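PDB 7LHV: sulfate transporter 4.1, chloroplastic from Arabidopsis thaliana, which couples the movement of protons to that of sulfate as a secondary active membrane symporter of the SLC26/SulP family, and may help regulate sulfate assimilation. Local coordinates for residues W85-Y89 / K403-S407; L128-F132 / I415-L419; E553-D557 / T599-Q603. One frame throughout, in Å; residues are numbered along the deposited sequence.

Interaction 1: residues W85-Y89 / K403-S407; sequences WIRTY and KTGLS
Trp-85 lays one face of its indole over the backbone amides of Gly-405 and Leu-406, with Thr-404 CB approaching obliquely. The amide nitrogen of Gly-405 sits over the middle of the ring system, 3.7 Å from Trp-85 CE2, while Leu-406 N lies nearer the rim, 3.8 Å from Trp-85 CH2. The side chain of Thr-404 crosses that of Trp-85 at about a right angle, its CB coming within 3.6 Å of Trp-85 CE3. Trp-85 holds CG between its own N and carbonyl carbon (chi1 49°), a setting that carries the ring out to the turn. Ile-86 backs the indole from the opposite face with its CG1. The turn being covered is the N-terminal approach to helix 406-426, a predicted membrane-spanning helix of the SLC26/SulP transporter. There Thr-404 OG1 accepts a weak capping bond from Leu-406 N over 3.3 Å, and the same hydroxyl is hydrogen-bonded to Asp-98 of helix 91-119, which ties the cap to a second helix of the bundle. Further along, Tyr-89 comes in from another side. Its CG stands opposite the backbone N (chi1 -176°), which sends the ring across toward the threonine, and the methyl CG2 of Thr-404 lies in the plane of the ring, at its edge, 3.9 Å from Tyr-89 CD1. Beyond the ring, Tyr-89 OH ends 3.7 Å from the methyl CD2 of Leu-406, while the Tyr-89 side chain also touches Tyr-94 and Phe-95.

Interaction 2: residues L128-F132 / I415-L419; sequences LYSSF and IGCSL
Leu-419 pushes its two methyls between Leu-128, Tyr-129 and Phe-132, where two predicted transmembrane helices of the SLC26/SulP transporter pack side by side. The segments run roughly antiparallel, at 139° between their N-to-C directions, with axes 9.6 Å apart. The packed part centres on Leu-419 and Ile-415, each of which touches three residues of the other helix. Leu-419 CD2 meets Tyr-129 CE1 at 3.6 Å and Leu-128 CB at 3.8 Å, while its sister methyl CD1 lies 3.8 Å from Phe-132 CB. Ile-415 sets CG1 and CD1 against Ser-131, with CD1 4.0 Å from Ser-131 CB, and CG2 against Phe-132 CB. Leu-109 and Val-110 of helix 91-119 cover Ile-415 as well, which adds a third helix.

Phe-132 is partly exposed and reaches the margin of the contact, although its CB remains in the packed part. With CG opposite the backbone N (chi1 178°), its ring reaches Gly-416, with CE1 3.8 Å from Gly-416 CA. Replacing Phe-132 by an alanine would probably open a gap beside Gly-416 and remove the ring that Leu-419 CD1 and Phe-136 pack against. On the buried side the backbone itself takes part: Ile-415 CG2 lies 3.4 Å from the carbonyl oxygen of Leu-128.

Interaction 3: residues E553-D557 / T599-Q603; sequences EVAVD and TRDIQ
Arg-600 grips Asp-557 side-on, with NE and NH2 each taking one carboxylate oxygen. The shorter arm of this salt bridge runs from NH2 of Arg-600 to OD2 of Asp-557, 2.6 Å long with an N-H...O angle of 157°, and it uses the syn lone pair of OD2 close to the guanidinium plane. The other arm, from Arg-600 NE to Asp-557 OD1, is longer at 3.2 Å and more bent, its acceptor tilted from that plane. This agrees with the 31° between the carboxylate and guanidinium planes.

Glu-553, one helical turn before Asp-557, covers one guanidinium face: its CB stands 3.7 Å from Arg-600 NE. Its OE1 lies over the same face, 4.3 Å from Arg-600 NH1, where only the opposite charges can act. Arg-600 CG lies 4.1 Å from Val-556 CG1, and the bend at the next torsion (chi2 87°) directs CD and the guanidinium beyond it toward Asp-557. Val-556 CG2 meets Ile-602 CD1 at 3.8 Å, and both side chains also rest on Ile-569 of strand 569-575.

Behind the arginine, helix 584-599 ends in a Schellman motif with Asp-601 at positive phi, and the chain then enters strand 603-606. The second subunit adds the outer shell: its Arg-360 forms a salt bridge with Asp-557 OD1, and its Ala-357 O accepts a hydrogen bond from Arg-600 NH1.

The ion pair that joins helix 542-560 to the 599-603 connection of the STAS domain thus also contacts the second subunit. Two arginines would probably stabilise the negative charge of Asp-557, which is likely to offset that of buried Arg-600; Glu-553 probably adds only a longer-range share, its OE2 lying close to the like-charged Glu-596.

Overall arrangement
Interactions 1 and 2 share helix 406-426, interaction 1 at its N-terminal approach and interaction 2 farther along. Their centres are 22 Å apart and their nearest atoms about 9 Å, so they do not touch. Their segments alternate along the chain: 85-89, 128-132, 403-407, 415-419. Two N-terminal segments, one before helix 91-119 and one in helix 125-141, thus each pack on helix 406-426 or its approach. Interaction 3 follows both in sequence, within the STAS domain and on the opposite side of the chain's centre, 69 Å and 76 Å (centre to centre) from interactions 1 and 2. While those two stay within one subunit, interaction 3 also meets the second subunit, tying a peripheral domain into the dimer.

Interaction 1: residues W85-Y89 / K403-S407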
loop_
_atom_site.group_PDB
_atom_site.type_symbol
_atom_site.label_atom_id
_atom_site.label_comp_id
_atom_site.label_asym_id
_atom_site.label_seq_id
_atom_site.Cartn_x
_atom_site.Cartn_y
_atom_site.Cartn_z
ATOM N N TRP A 85 35.558 0.648 14.458
ATOM C CA TRP A 85 36.000 1.504 15.549
ATOM C C TRP A 85 37.192 0.940 16.310
ATOM O O TRP A 85 37.737 1.636 17.172
ATOM C CB TRP A 85 34.850 1.779 16.530
ATOM C CG TRP A 85 34.100 0.567 16.985
ATOM C CD1 TRP A 85 32.925 0.097 16.479
ATOM C CD2 TRP A 85 34.463 -0.321 18.049
ATOM N NE1 TRP A 85 32.537 -1.032 17.156
ATOM C CE2 TRP A 85 33.464 -1.311 18.125
ATOM C CE3 TRP A 85 35.537 -0.381 18.942
ATOM C CZ2 TRP A 85 33.507 -2.346 19.056
ATOM C CZ3 TRP A 85 35.578 -1.408 19.866
ATOM C CH2 TRP A 85 34.570 -2.377 19.916
ATOM N N ILE A 86 37.610 -0.294 16.021
ATOM C CA ILE A 86 38.785 -0.838 16.691
ATOM C C ILE A 86 40.060 -0.214 16.140
ATOM O O ILE A 86 40.964 0.154 16.900
ATOM C CB ILE A 86 38.809 -2.372 16.575
ATOM C CG1 ILE A 86 37.662 -2.981 17.378
ATOM C CG2 ILE A 86 40.141 -2.923 17.053
ATOM C CD1 ILE A 86 37.553 -4.481 17.242
ATOM N N ARG A 87 40.158 -0.085 14.815
ATOM C CA ARG A 87 41.362 0.477 14.212
ATOM C C ARG A 87 41.545 1.936 14.606
ATOM O O ARG A 87 42.644 2.357 14.987
ATOM C CB ARG A 87 41.304 0.332 12.691
ATOM C CG ARG A 87 41.386 -1.104 12.204
ATOM C CD ARG A 87 41.320 -1.176 10.687
ATOM N NE ARG A 87 41.424 -2.549 10.206
ATOM C CZ ARG A 87 40.389 -3.351 9.999
ATOM N NH1 ARG A 87 39.148 -2.941 10.200
ATOM N NH2 ARG A 87 40.605 -4.593 9.577
ATOM N N THR A 88 40.477 2.725 14.528
ATOM C CA THR A 88 40.533 4.138 14.894
ATOM C C THR A 88 40.071 4.305 16.340
ATOM O O THR A 88 38.973 4.778 16.632
ATOM C CB THR A 88 39.686 4.970 13.934
ATOM O OG1 THR A 88 38.316 4.559 14.028
ATOM C CG2 THR A 88 40.166 4.780 12.505
ATOM N N TYR A 89 40.948 3.901 17.255
ATOM C CA TYR A 89 40.640 3.880 18.681
ATOM C C TYR A 89 41.705 4.678 19.424
ATOM O O TYR A 89 42.857 4.243 19.520
ATOM C CB TYR A 89 40.564 2.445 19.195
ATOM C CG TYR A 89 40.145 2.329 20.640
ATOM C CD1 TYR A 89 38.822 2.517 21.012
ATOM C CD2 TYR A 89 41.068 2.027 21.630
ATOM C CE1 TYR A 89 38.430 2.410 22.326
ATOM C CE2 TYR A 89 40.684 1.920 22.949
ATOM C CZ TYR A 89 39.364 2.112 23.291
ATOM O OH TYR A 89 38.977 2.005 24.603
ATOM N N LYS A 403 31.849 6.621 22.891
ATOM C CA LYS A 403 32.505 6.835 21.608
ATOM C C LYS A 403 32.431 5.626 20.690
ATOM O O LYS A 403 32.073 5.765 19.516
ATOM C CB LYS A 403 33.971 7.232 21.831
ATOM C CG LYS A 403 34.141 8.536 22.586
ATOM C CD LYS A 403 33.471 9.675 21.840
ATOM C CE LYS A 403 33.562 10.977 22.609
ATOM N NZ LYS A 403 32.846 12.077 21.906
ATOM N N THR A 404 32.760 4.444 21.186
ATOM C CA THR A 404 32.772 3.232 20.383
ATOM C C THR A 404 31.738 2.246 20.918
ATOM O O THR A 404 30.980 2.541 21.842
ATOM C CB THR A 404 34.166 2.601 20.370
ATOM O OG1 THR A 404 34.491 2.134 21.685
ATOM C CG2 THR A 404 35.202 3.617 19.933
ATOM N N GLY A 405 31.713 1.061 20.312
ATOM C CA GLY A 405 30.833 0.001 20.761
ATOM C C GLY A 405 31.306 -0.742 21.986
ATOM O O GLY A 405 30.579 -1.600 22.493
ATOM N N LEU A 406 32.513 -0.433 22.469
ATOM C CA LEU A 406 33.004 -1.056 23.693
ATOM C C LEU A 406 32.081 -0.773 24.869
ATOM O O LEU A 406 31.947 -1.612 25.767
ATOM C CB LEU A 406 34.420 -0.568 23.997
ATOM C CG LEU A 406 35.203 -1.348 25.051
ATOM C CD1 LEU A 406 35.522 -2.745 24.554
ATOM C CD2 LEU A 406 36.476 -0.610 25.425
ATOM N N SER A 407 31.427 0.392 24.875
ATOM C CA SER A 407 30.458 0.696 25.921
ATOM C C SER A 407 29.378 -0.370 26.003
ATOM O O SER A 407 28.853 -0.640 27.090
ATOM C CB SER A 407 29.826 2.064 25.671
ATOM O OG SER A 407 30.819 3.056 25.498
#

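Interaction 2: residues L128-F132 / I415-L419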
loop_
_atom_site.group_PDB
_atom_site.type_symbol
_atom_site.label_atom_id
_atom_site.label_comp_id
_atom_site.label_asym_id
_atom_site.label_seq_id
_atom_site.Cartn_x
_atom_site.Cartn_y
_atom_site.Cartn_z
ATOM N N LEU A 128 17.566 -10.492 32.110
ATOM C CA LEU A 128 19.023 -10.415 32.146
ATOM C C LEU A 128 19.643 -11.219 31.015
ATOM O O LEU A 128 20.596 -10.766 30.371
ATOM C CB LEU A 128 19.544 -10.897 33.496
ATOM C CG LEU A 128 19.147 -10.050 34.702
ATOM C CD1 LEU A 128 19.764 -10.612 35.967
ATOM C CD2 LEU A 128 19.560 -8.606 34.497
ATOM N N TYR A 129 19.113 -12.417 30.755
ATOM C CA TYR A 129 19.544 -13.182 29.591
ATOM C C TYR A 129 19.402 -12.349 28.325
ATOM O O TYR A 129 20.323 -12.279 27.504
ATOM C CB TYR A 129 18.729 -14.470 29.474
ATOM C CG TYR A 129 18.881 -15.437 30.626
ATOM C CD1 TYR A 129 19.970 -15.373 31.481
ATOM C CD2 TYR A 129 17.935 -16.426 30.849
ATOM C CE1 TYR A 129 20.107 -16.259 32.529
ATOM C CE2 TYR A 129 18.064 -17.317 31.893
ATOM C CZ TYR A 129 19.151 -17.230 32.730
ATOM O OH TYR A 129 19.285 -18.117 33.772
ATOM N N SER A 130 18.264 -11.668 28.178
ATOM C CA SER A 130 18.016 -10.847 27.001
ATOM C C SER A 130 18.956 -9.657 26.909
ATOM O O SER A 130 18.997 -9.005 25.862
ATOM C CB SER A 130 16.568 -10.363 26.991
ATOM O OG SER A 130 16.281 -9.662 25.796
ATOM N N SER A 131 19.691 -9.344 27.975
ATOM C CA SER A 131 20.715 -8.316 27.930
ATOM C C SER A 131 22.126 -8.878 27.896
ATOM O O SER A 131 23.071 -8.114 27.691
ATOM C CB SER A 131 20.586 -7.379 29.138
ATOM O OG SER A 131 19.337 -6.715 29.141
ATOM N N PHE A 132 22.298 -10.184 28.112
ATOM C CA PHE A 132 23.647 -10.724 28.231
ATOM C C PHE A 132 24.247 -11.068 26.873
ATOM O O PHE A 132 25.211 -10.438 26.430
ATOM C CB PHE A 132 23.639 -11.954 29.136
ATOM C CG PHE A 132 24.980 -12.600 29.281
ATOM C CD1 PHE A 132 26.091 -11.849 29.617
ATOM C CD2 PHE A 132 25.132 -13.957 29.076
ATOM C CE1 PHE A 132 27.325 -12.442 29.748
ATOM C CE2 PHE A 132 26.363 -14.554 29.205
ATOM C CZ PHE A 132 27.462 -13.796 29.541
ATOM N N ILE A 415 26.143 -7.155 33.159
ATOM C CA ILE A 415 25.058 -8.129 33.215
ATOM C C ILE A 415 25.601 -9.485 33.634
ATOM O O ILE A 415 25.084 -10.122 34.560
ATOM C CB ILE A 415 24.333 -8.207 31.862
ATOM C CG1 ILE A 415 23.889 -6.817 31.414
ATOM C CG2 ILE A 415 23.139 -9.131 31.957
ATOM C CD1 ILE A 415 22.835 -6.210 32.292
ATOM N N GLY A 416 26.695 -9.913 32.999
ATOM C CA GLY A 416 27.283 -11.189 33.360
ATOM C C GLY A 416 27.625 -11.257 34.831
ATOM O O GLY A 416 27.324 -12.248 35.503
ATOM N N CYS A 417 28.199 -10.173 35.367
ATOM C CA CYS A 417 28.528 -10.144 36.785
ATOM C C CYS A 417 27.287 -10.405 37.627
ATOM O O CYS A 417 27.310 -11.234 38.545
ATOM C CB CYS A 417 29.160 -8.802 37.149
ATOM S SG CYS A 417 30.796 -8.537 36.430
ATOM N N SER A 418 26.180 -9.737 37.294
ATOM C CA SER A 418 24.932 -10.004 37.997
ATOM C C SER A 418 24.583 -11.481 37.916
ATOM O O SER A 418 24.382 -12.143 38.944
ATOM C CB SER A 418 23.806 -9.149 37.415
ATOM O OG SER A 418 24.094 -7.769 37.550
ATOM N N LEU A 419 24.617 -12.039 36.704
ATOM C CA LEU A 419 24.234 -13.430 36.513
ATOM C C LEU A 419 25.153 -14.374 37.268
ATOM O O LEU A 419 24.810 -15.547 37.450
ATOM C CB LEU A 419 24.237 -13.776 35.024
ATOM C CG LEU A 419 23.133 -13.146 34.179
ATOM C CD1 LEU A 419 23.429 -13.319 32.703
ATOM C CD2 LEU A 419 21.798 -13.755 34.524
#

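Interaction 3: residues E553-D557 / T599-Q603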
loop_
_atom_site.group_PDB
_atom_site.type_symbol
_atom_site.label_atom_id
_atom_site.label_comp_id
_atom_site.label_asym_id
_atom_site.label_seq_id
_atom_site.Cartn_x
_atom_site.Cartn_y
_atom_site.Cartn_z
ATOM N N GLU A 553 -11.206 17.583 -23.957
ATOM C CA GLU A 553 -12.196 17.002 -24.857
ATOM C C GLU A 553 -13.607 17.316 -24.386
ATOM O O GLU A 553 -14.496 17.590 -25.198
ATOM C CB GLU A 553 -12.015 15.492 -24.955
ATOM C CG GLU A 553 -10.592 15.033 -25.022
ATOM C CD GLU A 553 -10.484 13.534 -24.933
ATOM O OE1 GLU A 553 -11.368 12.912 -24.311
ATOM O OE2 GLU A 553 -9.509 12.980 -25.471
ATOM N N VAL A 554 -13.838 17.249 -23.074
ATOM C CA VAL A 554 -15.159 17.569 -22.539
ATOM C C VAL A 554 -15.507 19.027 -22.815
ATOM O O VAL A 554 -16.650 19.357 -23.157
ATOM C CB VAL A 554 -15.228 17.241 -21.037
ATOM C CG1 VAL A 554 -16.634 17.463 -20.517
ATOM C CG2 VAL A 554 -14.816 15.801 -20.798
ATOM N N ALA A 555 -14.529 19.922 -22.672
ATOM C CA ALA A 555 -14.758 21.328 -22.992
ATOM C C ALA A 555 -15.085 21.511 -24.469
ATOM O O ALA A 555 -15.964 22.304 -24.824
ATOM C CB ALA A 555 -13.538 22.162 -22.606
ATOM N N VAL A 556 -14.384 20.788 -25.346
ATOM C CA VAL A 556 -14.669 20.870 -26.778
ATOM C C VAL A 556 -16.075 20.361 -27.077
ATOM O O VAL A 556 -16.798 20.937 -27.899
ATOM C CB VAL A 556 -13.602 20.103 -27.580
ATOM C CG1 VAL A 556 -14.036 19.934 -29.025
ATOM C CG2 VAL A 556 -12.272 20.827 -27.510
ATOM N N ASP A 557 -16.476 19.268 -26.428
ATOM C CA ASP A 557 -17.823 18.737 -26.619
ATOM C C ASP A 557 -18.876 19.734 -26.155
ATOM O O ASP A 557 -19.909 19.912 -26.811
ATOM C CB ASP A 557 -17.980 17.411 -25.875
ATOM C CG ASP A 557 -17.064 16.332 -26.410
ATOM O OD1 ASP A 557 -16.671 16.416 -27.591
ATOM O OD2 ASP A 557 -16.737 15.398 -25.648
ATOM N N THR A 599 -9.942 12.435 -32.992
ATOM C CA THR A 599 -11.395 12.361 -33.103
ATOM C C THR A 599 -12.031 13.726 -32.869
ATOM O O THR A 599 -12.988 14.101 -33.556
ATOM C CB THR A 599 -11.951 11.332 -32.119
ATOM O OG1 THR A 599 -11.395 10.046 -32.412
ATOM C CG2 THR A 599 -13.465 11.255 -32.224
ATOM N N ARG A 600 -11.500 14.492 -31.919
ATOM C CA ARG A 600 -12.010 15.817 -31.595
ATOM C C ARG A 600 -11.333 16.923 -32.392
ATOM O O ARG A 600 -11.604 18.102 -32.138
ATOM C CB ARG A 600 -11.844 16.098 -30.101
ATOM C CG ARG A 600 -13.111 15.941 -29.286
ATOM C CD ARG A 600 -13.287 14.504 -28.840
ATOM N NE ARG A 600 -14.185 14.392 -27.699
ATOM C CZ ARG A 600 -14.510 13.248 -27.116
ATOM N NH1 ARG A 600 -14.029 12.094 -27.545
ATOM N NH2 ARG A 600 -15.337 13.263 -26.075
ATOM N N ASP A 601 -10.460 16.574 -33.338
ATOM C CA ASP A 601 -9.722 17.549 -34.143
ATOM C C ASP A 601 -8.826 18.429 -33.273
ATOM O O ASP A 601 -8.802 19.655 -33.413
ATOM C CB ASP A 601 -10.672 18.402 -34.990
ATOM C CG ASP A 601 -9.973 19.084 -36.144
ATOM O OD1 ASP A 601 -8.804 18.744 -36.417
ATOM O OD2 ASP A 601 -10.593 19.963 -36.777
ATOM N N ILE A 602 -8.082 17.800 -32.366
ATOM C CA ILE A 602 -7.121 18.476 -31.503
ATOM C C ILE A 602 -5.741 17.897 -31.783
ATOM O O ILE A 602 -5.589 16.677 -31.911
ATOM C CB ILE A 602 -7.483 18.330 -30.013
ATOM C CG1 ILE A 602 -8.863 18.922 -29.733
ATOM C CG2 ILE A 602 -6.448 19.001 -29.138
ATOM C CD1 ILE A 602 -9.442 18.500 -28.405
ATOM N N GLN A 603 -4.745 18.771 -31.892
ATOM C CA GLN A 603 -3.375 18.358 -32.163
ATOM C C GLN A 603 -2.627 18.147 -30.854
ATOM O O GLN A 603 -2.688 18.990 -29.954
ATOM C CB GLN A 603 -2.657 19.406 -33.010
ATOM C CG GLN A 603 -1.246 19.025 -33.400
ATOM C CD GLN A 603 -1.170 17.648 -34.015
ATOM O OE1 GLN A 603 -1.748 17.392 -35.069
ATOM N NE2 GLN A 603 -0.464 16.746 -33.350
#